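Local coordinates for MdbA protein (Corynebacterium matruchotii ATCC 14266, PDB 6BO0) that probably catalyses thiol-disulfide exchange as a DsbA-like oxidoreductase with a thioredoxin fold, and may introduce disulfide bonds into exported proteins, at residues Ser26-Val31 with Val72-Arg77; Asp60-Lys64 with Trp110-Thr114; Thr99-Asp104 with Lys142-Lys148. One frame throughout, in Å; residues are numbered along the deposited sequence.

Interaction 1 (Ser26-Val31 with Val72-Arg77)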
# COMPACT_ATOMS: atom_id res chain seq x y z
N SER A 26 4.62 -10.00 6.69
CA SER A 26 4.85 -9.32 5.43
C SER A 26 3.70 -8.34 5.09
O SER A 26 3.66 -7.82 3.99
CB SER A 26 5.07 -10.33 4.30
OG SER A 26 3.98 -11.25 4.22
N ALA A 27 2.81 -8.09 6.05
CA ALA A 27 1.69 -7.17 5.83
C ALA A 27 1.94 -5.80 6.42
O ALA A 27 2.57 -5.68 7.47
CB ALA A 27 0.44 -7.72 6.51
N VAL A 28 1.42 -4.77 5.75
CA VAL A 28 1.16 -3.50 6.39
C VAL A 28 -0.26 -3.58 6.94
O VAL A 28 -1.23 -3.65 6.17
CB VAL A 28 1.34 -2.31 5.42
CG1 VAL A 28 0.91 -1.03 6.11
CG2 VAL A 28 2.78 -2.20 4.92
N GLN A 29 -0.36 -3.63 8.27
CA GLN A 29 -1.64 -3.83 8.94
C GLN A 29 -2.21 -2.47 9.32
O GLN A 29 -1.56 -1.68 10.02
CB GLN A 29 -1.41 -4.67 10.21
CG GLN A 29 -2.65 -4.93 11.07
CD GLN A 29 -2.28 -5.29 12.52
OE1 GLN A 29 -2.20 -4.43 13.41
NE2 GLN A 29 -1.99 -6.55 12.75
N LEU A 30 -3.43 -2.24 8.87
CA LEU A 30 -4.19 -1.06 9.20
C LEU A 30 -5.40 -1.48 10.02
O LEU A 30 -6.24 -2.25 9.57
CB LEU A 30 -4.67 -0.35 7.93
CG LEU A 30 -3.57 -0.09 6.88
CD1 LEU A 30 -4.20 0.58 5.66
CD2 LEU A 30 -2.45 0.79 7.44
N VAL A 31 -5.50 -0.95 11.22
CA VAL A 31 -6.54 -1.37 12.17
C VAL A 31 -6.71 -0.25 13.16
O VAL A 31 -5.75 0.45 13.49
CB VAL A 31 -6.22 -2.71 12.88
CG1 VAL A 31 -5.16 -2.55 13.95
CG2 VAL A 31 -7.47 -3.31 13.46
N VAL A 72 -12.97 -3.92 10.09
CA VAL A 72 -11.97 -4.71 9.41
C VAL A 72 -10.58 -4.32 9.90
O VAL A 72 -10.34 -3.18 10.34
CB VAL A 72 -11.99 -4.51 7.86
CG1 VAL A 72 -13.32 -4.95 7.27
CG2 VAL A 72 -11.67 -3.07 7.45
N LYS A 73 -9.70 -5.32 9.81
CA LYS A 73 -8.26 -5.15 9.91
C LYS A 73 -7.77 -5.43 8.49
O LYS A 73 -7.94 -6.54 7.98
CB LYS A 73 -7.67 -6.19 10.88
CG LYS A 73 -6.15 -6.28 10.88
CD LYS A 73 -5.63 -7.38 11.78
CE LYS A 73 -5.55 -6.92 13.22
NZ LYS A 73 -5.04 -8.00 14.11
N VAL A 74 -7.15 -4.43 7.85
CA VAL A 74 -6.68 -4.58 6.48
C VAL A 74 -5.19 -4.86 6.48
O VAL A 74 -4.40 -4.10 7.08
CB VAL A 74 -7.01 -3.34 5.62
CG1 VAL A 74 -6.25 -3.35 4.30
CG2 VAL A 74 -8.50 -3.24 5.36
N ASN A 75 -4.81 -5.93 5.81
CA ASN A 75 -3.41 -6.24 5.54
C ASN A 75 -3.11 -5.90 4.09
O ASN A 75 -3.54 -6.61 3.17
CB ASN A 75 -3.16 -7.72 5.76
CG ASN A 75 -3.23 -8.12 7.21
OD1 ASN A 75 -2.85 -7.38 8.10
ND2 ASN A 75 -3.67 -9.35 7.45
N ILE A 76 -2.35 -4.83 3.87
CA ILE A 76 -1.84 -4.50 2.55
C ILE A 76 -0.62 -5.38 2.33
O ILE A 76 0.36 -5.29 3.08
CB ILE A 76 -1.48 -3.01 2.41
CG1 ILE A 76 -2.69 -2.11 2.69
CG2 ILE A 76 -0.85 -2.75 1.05
CD1 ILE A 76 -3.84 -2.23 1.73
N ARG A 77 -0.71 -6.24 1.32
CA ARG A 77 0.31 -7.23 1.01
C ARG A 77 0.91 -6.91 -0.36
O ARG A 77 0.46 -7.36 -1.40
CB ARG A 77 -0.30 -8.63 1.08
CG ARG A 77 -0.67 -9.01 2.50
CD ARG A 77 -1.07 -10.46 2.63
NE ARG A 77 -1.39 -10.84 4.01
CZ ARG A 77 -0.50 -11.08 4.96
NH1 ARG A 77 0.80 -11.01 4.69
NH2 ARG A 77 -0.91 -11.41 6.17
O HOH W 1 3.09 -5.48 2.50
O HOH W 2 2.25 -11.76 7.20
O HOH W 3 -2.29 -8.28 10.63

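Interaction 2 (Asp60-Lys64 with Trp110-Thr114)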
# COMPACT_ATOMS: atom_id res chain seq x y z
N ASP A 60 -11.16 2.80 -1.94
CA ASP A 60 -10.37 3.35 -0.83
C ASP A 60 -11.26 4.07 0.20
O ASP A 60 -11.04 3.90 1.39
CB ASP A 60 -9.25 4.27 -1.33
CG ASP A 60 -7.86 3.54 -1.66
OD1 ASP A 60 -7.66 2.32 -1.47
OD2 ASP A 60 -6.90 4.27 -2.09
N ALA A 61 -12.25 4.83 -0.24
CA ALA A 61 -13.08 5.58 0.72
C ALA A 61 -13.90 4.64 1.61
O ALA A 61 -13.92 4.79 2.85
CB ALA A 61 -14.00 6.54 0.02
N ASP A 62 -14.50 3.61 1.00
CA ASP A 62 -15.29 2.67 1.76
C ASP A 62 -14.38 1.86 2.69
O ASP A 62 -14.73 1.59 3.84
CB ASP A 62 -16.11 1.76 0.85
CG ASP A 62 -17.29 2.47 0.20
OD1 ASP A 62 -17.73 3.57 0.66
OD2 ASP A 62 -17.80 1.90 -0.77
N MET A 63 -13.21 1.49 2.18
CA MET A 63 -12.23 0.76 2.99
C MET A 63 -11.82 1.58 4.22
O MET A 63 -11.71 1.06 5.34
CB MET A 63 -11.04 0.37 2.12
CG MET A 63 -9.91 -0.24 2.90
SD MET A 63 -8.63 -0.97 1.88
CE MET A 63 -7.77 0.46 1.30
N LYS A 64 -11.49 2.85 3.98
CA LYS A 64 -11.02 3.71 5.08
C LYS A 64 -12.04 3.77 6.23
O LYS A 64 -11.70 3.64 7.41
CB LYS A 64 -10.77 5.10 4.55
CG LYS A 64 -10.13 6.04 5.54
CD LYS A 64 -9.86 7.36 4.83
CE LYS A 64 -9.36 8.42 5.77
NZ LYS A 64 -10.44 9.04 6.59
N TRP A 110 -1.17 6.40 4.22
CA TRP A 110 -2.40 6.34 3.45
C TRP A 110 -2.36 7.28 2.25
O TRP A 110 -2.69 6.90 1.12
CB TRP A 110 -3.58 6.70 4.37
CG TRP A 110 -4.88 6.67 3.68
CD1 TRP A 110 -5.53 7.72 3.09
CD2 TRP A 110 -5.69 5.53 3.44
NE1 TRP A 110 -6.70 7.31 2.51
CE2 TRP A 110 -6.82 5.96 2.72
CE3 TRP A 110 -5.58 4.19 3.78
CZ2 TRP A 110 -7.82 5.09 2.33
CZ3 TRP A 110 -6.59 3.33 3.39
CH2 TRP A 110 -7.68 3.79 2.68
N ASN A 111 -1.95 8.52 2.50
CA ASN A 111 -1.88 9.49 1.43
C ASN A 111 -0.80 9.15 0.39
O ASN A 111 -1.01 9.35 -0.81
CB ASN A 111 -1.69 10.91 1.98
CG ASN A 111 -2.95 11.45 2.60
OD1 ASN A 111 -4.00 11.42 1.98
ND2 ASN A 111 -2.87 11.91 3.84
N PHE A 112 0.33 8.61 0.83
CA PHE A 112 1.39 8.21 -0.09
C PHE A 112 0.94 7.04 -0.96
O PHE A 112 1.19 7.03 -2.16
CB PHE A 112 2.65 7.88 0.70
CG PHE A 112 3.89 7.79 -0.14
CD1 PHE A 112 4.60 8.92 -0.48
CD2 PHE A 112 4.37 6.56 -0.58
CE1 PHE A 112 5.76 8.84 -1.23
CE2 PHE A 112 5.56 6.48 -1.30
CZ PHE A 112 6.23 7.63 -1.63
N ARG A 113 0.27 6.07 -0.35
CA ARG A 113 -0.26 4.93 -1.12
C ARG A 113 -1.26 5.42 -2.16
O ARG A 113 -1.24 4.97 -3.31
CB ARG A 113 -0.87 3.89 -0.19
CG ARG A 113 -1.59 2.77 -0.92
CD ARG A 113 -2.09 1.69 0.01
NE ARG A 113 -2.89 0.70 -0.72
CZ ARG A 113 -4.19 0.81 -0.99
NH1 ARG A 113 -4.89 1.83 -0.55
NH2 ARG A 113 -4.77 -0.11 -1.74
N THR A 114 -2.17 6.29 -1.75
CA THR A 114 -3.14 6.86 -2.69
C THR A 114 -2.44 7.55 -3.84
O THR A 114 -2.80 7.38 -5.01
CB THR A 114 -4.11 7.80 -1.99
OG1 THR A 114 -4.84 7.08 -0.99
CG2 THR A 114 -5.09 8.43 -3.00
O HOH W 4 -7.45 6.80 -1.62

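Interaction 3 (Thr99-Asp104 with Lys142-Lys148)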
# COMPACT_ATOMS: atom_id res chain seq x y z
N THR A 99 8.61 1.87 3.88
CA THR A 99 9.40 2.68 4.81
C THR A 99 8.49 3.59 5.62
O THR A 99 8.63 3.73 6.85
CB THR A 99 10.44 3.51 4.05
OG1 THR A 99 11.28 2.66 3.27
CG2 THR A 99 11.31 4.32 4.99
N ILE A 100 7.53 4.22 4.93
CA ILE A 100 6.56 5.07 5.62
C ILE A 100 5.67 4.22 6.55
O ILE A 100 5.40 4.61 7.69
CB ILE A 100 5.72 5.86 4.60
CG1 ILE A 100 6.62 6.76 3.75
CG2 ILE A 100 4.64 6.66 5.26
CD1 ILE A 100 5.93 7.37 2.55
N ALA A 101 5.22 3.07 6.06
CA ALA A 101 4.38 2.20 6.89
C ALA A 101 5.08 1.80 8.17
O ALA A 101 4.43 1.71 9.22
CB ALA A 101 3.99 0.96 6.12
N LYS A 102 6.36 1.49 8.07
CA LYS A 102 7.10 0.96 9.21
C LYS A 102 7.51 2.07 10.19
O LYS A 102 7.46 1.87 11.41
CB LYS A 102 8.34 0.20 8.72
CG LYS A 102 9.02 -0.60 9.83
CD LYS A 102 10.20 -1.40 9.32
CE LYS A 102 10.74 -2.22 10.47
NZ LYS A 102 11.83 -3.14 10.13
N ASP A 103 7.93 3.23 9.67
CA ASP A 103 8.55 4.28 10.49
C ASP A 103 7.74 5.53 10.70
O ASP A 103 8.16 6.40 11.48
CB ASP A 103 9.80 4.84 9.84
CG ASP A 103 10.94 3.94 9.89
OD1 ASP A 103 10.82 2.75 10.21
OD2 ASP A 103 12.05 4.45 9.58
N ASP A 104 6.64 5.68 10.01
CA ASP A 104 5.96 6.93 9.95
C ASP A 104 4.48 6.74 10.28
O ASP A 104 4.09 5.72 10.83
CB ASP A 104 6.22 7.62 8.60
CG ASP A 104 6.36 9.13 8.72
OD1 ASP A 104 5.36 9.80 9.06
OD2 ASP A 104 7.47 9.64 8.48
N LYS A 142 8.36 12.26 8.20
CA LYS A 142 9.45 12.68 9.07
C LYS A 142 10.76 12.78 8.30
O LYS A 142 10.97 12.07 7.31
CB LYS A 142 9.63 11.68 10.21
CG LYS A 142 8.49 11.64 11.23
CD LYS A 142 8.77 10.68 12.39
CE LYS A 142 8.62 9.20 12.00
NZ LYS A 142 8.84 8.22 13.11
N ASP A 143 11.66 13.64 8.78
CA ASP A 143 12.96 13.81 8.16
C ASP A 143 13.69 12.49 8.00
O ASP A 143 14.30 12.21 6.96
CB ASP A 143 13.81 14.80 8.99
CG ASP A 143 13.19 16.19 9.11
OD1 ASP A 143 12.37 16.58 8.27
OD2 ASP A 143 13.60 16.90 10.05
N GLU A 144 13.69 11.67 9.05
CA GLU A 144 14.41 10.40 9.00
C GLU A 144 13.78 9.43 8.00
O GLU A 144 14.49 8.62 7.38
CB GLU A 144 14.46 9.79 10.40
CG GLU A 144 15.23 8.50 10.51
CD GLU A 144 16.73 8.62 10.30
OE1 GLU A 144 17.30 9.74 10.09
OE2 GLU A 144 17.37 7.54 10.32
N THR A 145 12.46 9.49 7.87
CA THR A 145 11.77 8.64 6.89
C THR A 145 12.19 9.00 5.47
O THR A 145 12.46 8.13 4.66
CB THR A 145 10.26 8.77 7.04
OG1 THR A 145 9.91 8.41 8.38
CG2 THR A 145 9.48 7.93 6.04
N VAL A 146 12.24 10.29 5.19
CA VAL A 146 12.66 10.78 3.89
C VAL A 146 14.08 10.27 3.59
O VAL A 146 14.35 9.79 2.50
CB VAL A 146 12.57 12.33 3.86
CG1 VAL A 146 13.14 12.89 2.57
CG2 VAL A 146 11.12 12.79 4.01
N LYS A 147 14.98 10.41 4.57
CA LYS A 147 16.35 9.91 4.39
C LYS A 147 16.36 8.40 4.09
O LYS A 147 17.07 7.95 3.20
CB LYS A 147 17.17 10.23 5.63
CG LYS A 147 18.63 9.82 5.53
CD LYS A 147 19.32 9.82 6.87
CE LYS A 147 19.47 11.21 7.39
NZ LYS A 147 20.22 11.17 8.66
N LYS A 148 15.60 7.62 4.87
CA LYS A 148 15.63 6.18 4.70
C LYS A 148 15.09 5.79 3.33
O LYS A 148 15.54 4.80 2.74
CB LYS A 148 14.84 5.49 5.77
CG LYS A 148 15.57 5.45 7.11
CD LYS A 148 14.79 4.58 8.07
CE LYS A 148 15.32 4.62 9.46
NZ LYS A 148 14.62 3.57 10.23
O HOH W 5 14.02 2.42 2.58
O HOH W 6 12.04 7.28 10.00

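Interaction 1 (Ser26-Val31 with Val72-Arg77)
Val28 with Ile76 and Leu30 with Val74 are the hydrogen-bonded pairs of an antiparallel ladder, and Gln29 with Asn75 is the non-hydrogen-bonded pair between them. The axes of strands 27-31 and 72-77 come within 4.4 Å at 156° between their N-to-C directions, so the ladder is slightly twisted. Four backbone bonds close two rings: Val28 N meets Ile76 O at 2.9 Å, Leu30 N meets Val74 O at 2.8 Å, and each is returned by its partner. The second is nearly straight, with 172° at the hydrogen. CA-H...O contacts, such as Gln29 CA to Val74 O, add to the seam.

Val28, Leu30, Val74 and Ile76 share one face, where CB of Val28 and CB of Ile76 stand 4.2 Å apart. Ile67 of helix 51-68 and Tyr109 of helix 106-118 pack against this apolar side.

The other face is largely polar. With CG of Gln29 anti to its own nitrogen (chi1 178°), its chain runs beside Asn75. Water 3 joins the two amides, accepting from Gln29 NE2 at 2.8 Å and donating to Asn75 OD1 at 2.7 Å. ND2 of Asn75 bonds to Asp42, the acid that also forms a salt bridge with Arg77 NE. The Arg77 guanidinium lays one face over Ala27 CB, 3.6 Å from its plane, while Ser26 OG and water 2 lie at its edge. Its NH1 shares Asn165 of helix 155-172 with Ser26 OG. Water 1 donates to both Ser26 O and Ile76 O at the end of the ladder.

The chemistry is therefore two-sided: aliphatic contacts serve the face of Val28, Leu30, Val74 and Ile76, while the buried polar groups of the other find partners in waters, Asp42 and Asn165, an arrangement that probably holds the arginine's positive charge beside the aspartate.

Interaction 2 (Asp60-Lys64 with Trp110-Thr114)
Asp60 and Arg113 form a salt bridge where helix 51-68, which follows the modified Cys49 in the chain, faces helix 106-118. The two short helical segments run nearly antiparallel, 160° between their directions, but their axes stay 13.0 Å apart, so long side chains span the gap. Arg113 NH1 donates to Asp60 OD1 at 3.0 Å, with the oxygen lying in the guanidinium plane. From the other side of the bond, the donor reaches OD1 on its syn side, 31° out of the carboxylate plane. NH2 of Arg113 is paired with Glu45 of strand 39-45, so the guanidinium is held between two acids. Water 4 donates to Asp60 OD2 at 2.6 Å and also bonds to Thr114 OG1.

In a DsbA-like fold this is the seam between the thioredoxin core and the helical insertion, which here probably lies between strand 72-78 and helix 155-172. Trp110 fills much of it. A chi1 of 180° sends the indole out toward helix 51-68. Lys64 lies over one face, its CD 3.5 Å above the ring plane near the rim, and Asp60 O meets the edge, 3.6 Å from CZ2 of Trp110. Met63 CE approaches obliquely, 3.6 Å from Trp110 CH2. Glu15 accepts from NE1 of the indole, and Glu68 pairs with the ammonium of Lys64.

Interaction 3 (Thr99-Asp104 with Lys142-Lys148)
Asp104 has an uncommon chi1 of -143°, away from the usual staggered positions, and carries its carboxylate across to the start of helix 143-151, where Thr145 keeps OG1 anti to its carbonyl carbon (chi1 -58°) and so turns its hydroxyl toward that acid. There OD2 of Asp104 accepts twice. Lys142 N, at the N-cap position, reaches its syn lone pair at 2.8 Å, and Thr145 OG1 donates to the anti lone pair at 2.7 Å. Using both lone pairs of one oxygen should fix the rotation of the carboxylate, and the nearby helix N terminus would probably stabilise its negative charge.

Asp103 works one residue earlier. Its OD2 takes a salt bridge from Lys148 NZ at 2.8 Å, the extended lysine chain crossing the aspartate at about a right angle. Water 6 donates both to Asp103 OD2 and to Thr145 OG1, linking the two acid sites through the threonine hydroxyl. Tyr154 bonds to Asp103 OD1 and also to Lys148 NZ, so it completes the polar cluster. An apparent bond from Lys142 NZ to the carbonyl of Asp103 is doubtful, because it is unusually short and the lysine has a second conformer.

Carbon atoms meet beside these polar groups. CG2 of Thr99 sits 3.8 Å from CB of Lys148, and CG1 of Ile100 is 3.8 Å from CG2 of Thr145. Water 5 spans Thr99 OG1 and Lys148 O, and the same hydroxyl bonds to the carbonyl of Thr95.

In this protein Asp104, just after helix 89-103, meets Lys142 at the start of the other helix, their CA atoms 6.8 Å apart. The segment axes pass at 9.9 Å and 143°, roughly antiparallel helix packing that is consistent with the inserted helical domain of a DsbA-like fold.

In the fold
From the N terminus, segment 26-31 opens interaction 1, and 60-64 opens interaction 2 before 72-77 closes the first loop, so these two cross. Segment 99-104 then opens interaction 3 before 110-114 closes interaction 2; these cross as well, and 142-148 closes the last. Interactions 1 and 3 follow in series. Interaction 1 pairs strands of the central sheet, interaction 2 ties helix 51-68 to helix 106-118, and interaction 3 joins two helices of the insertion. They are continuous: Val74 packs on Met63, Ile76 on Arg113, Val28 on Ala101 and Phe112 on Ile100, carrying contact from the sheet out to the helical layer.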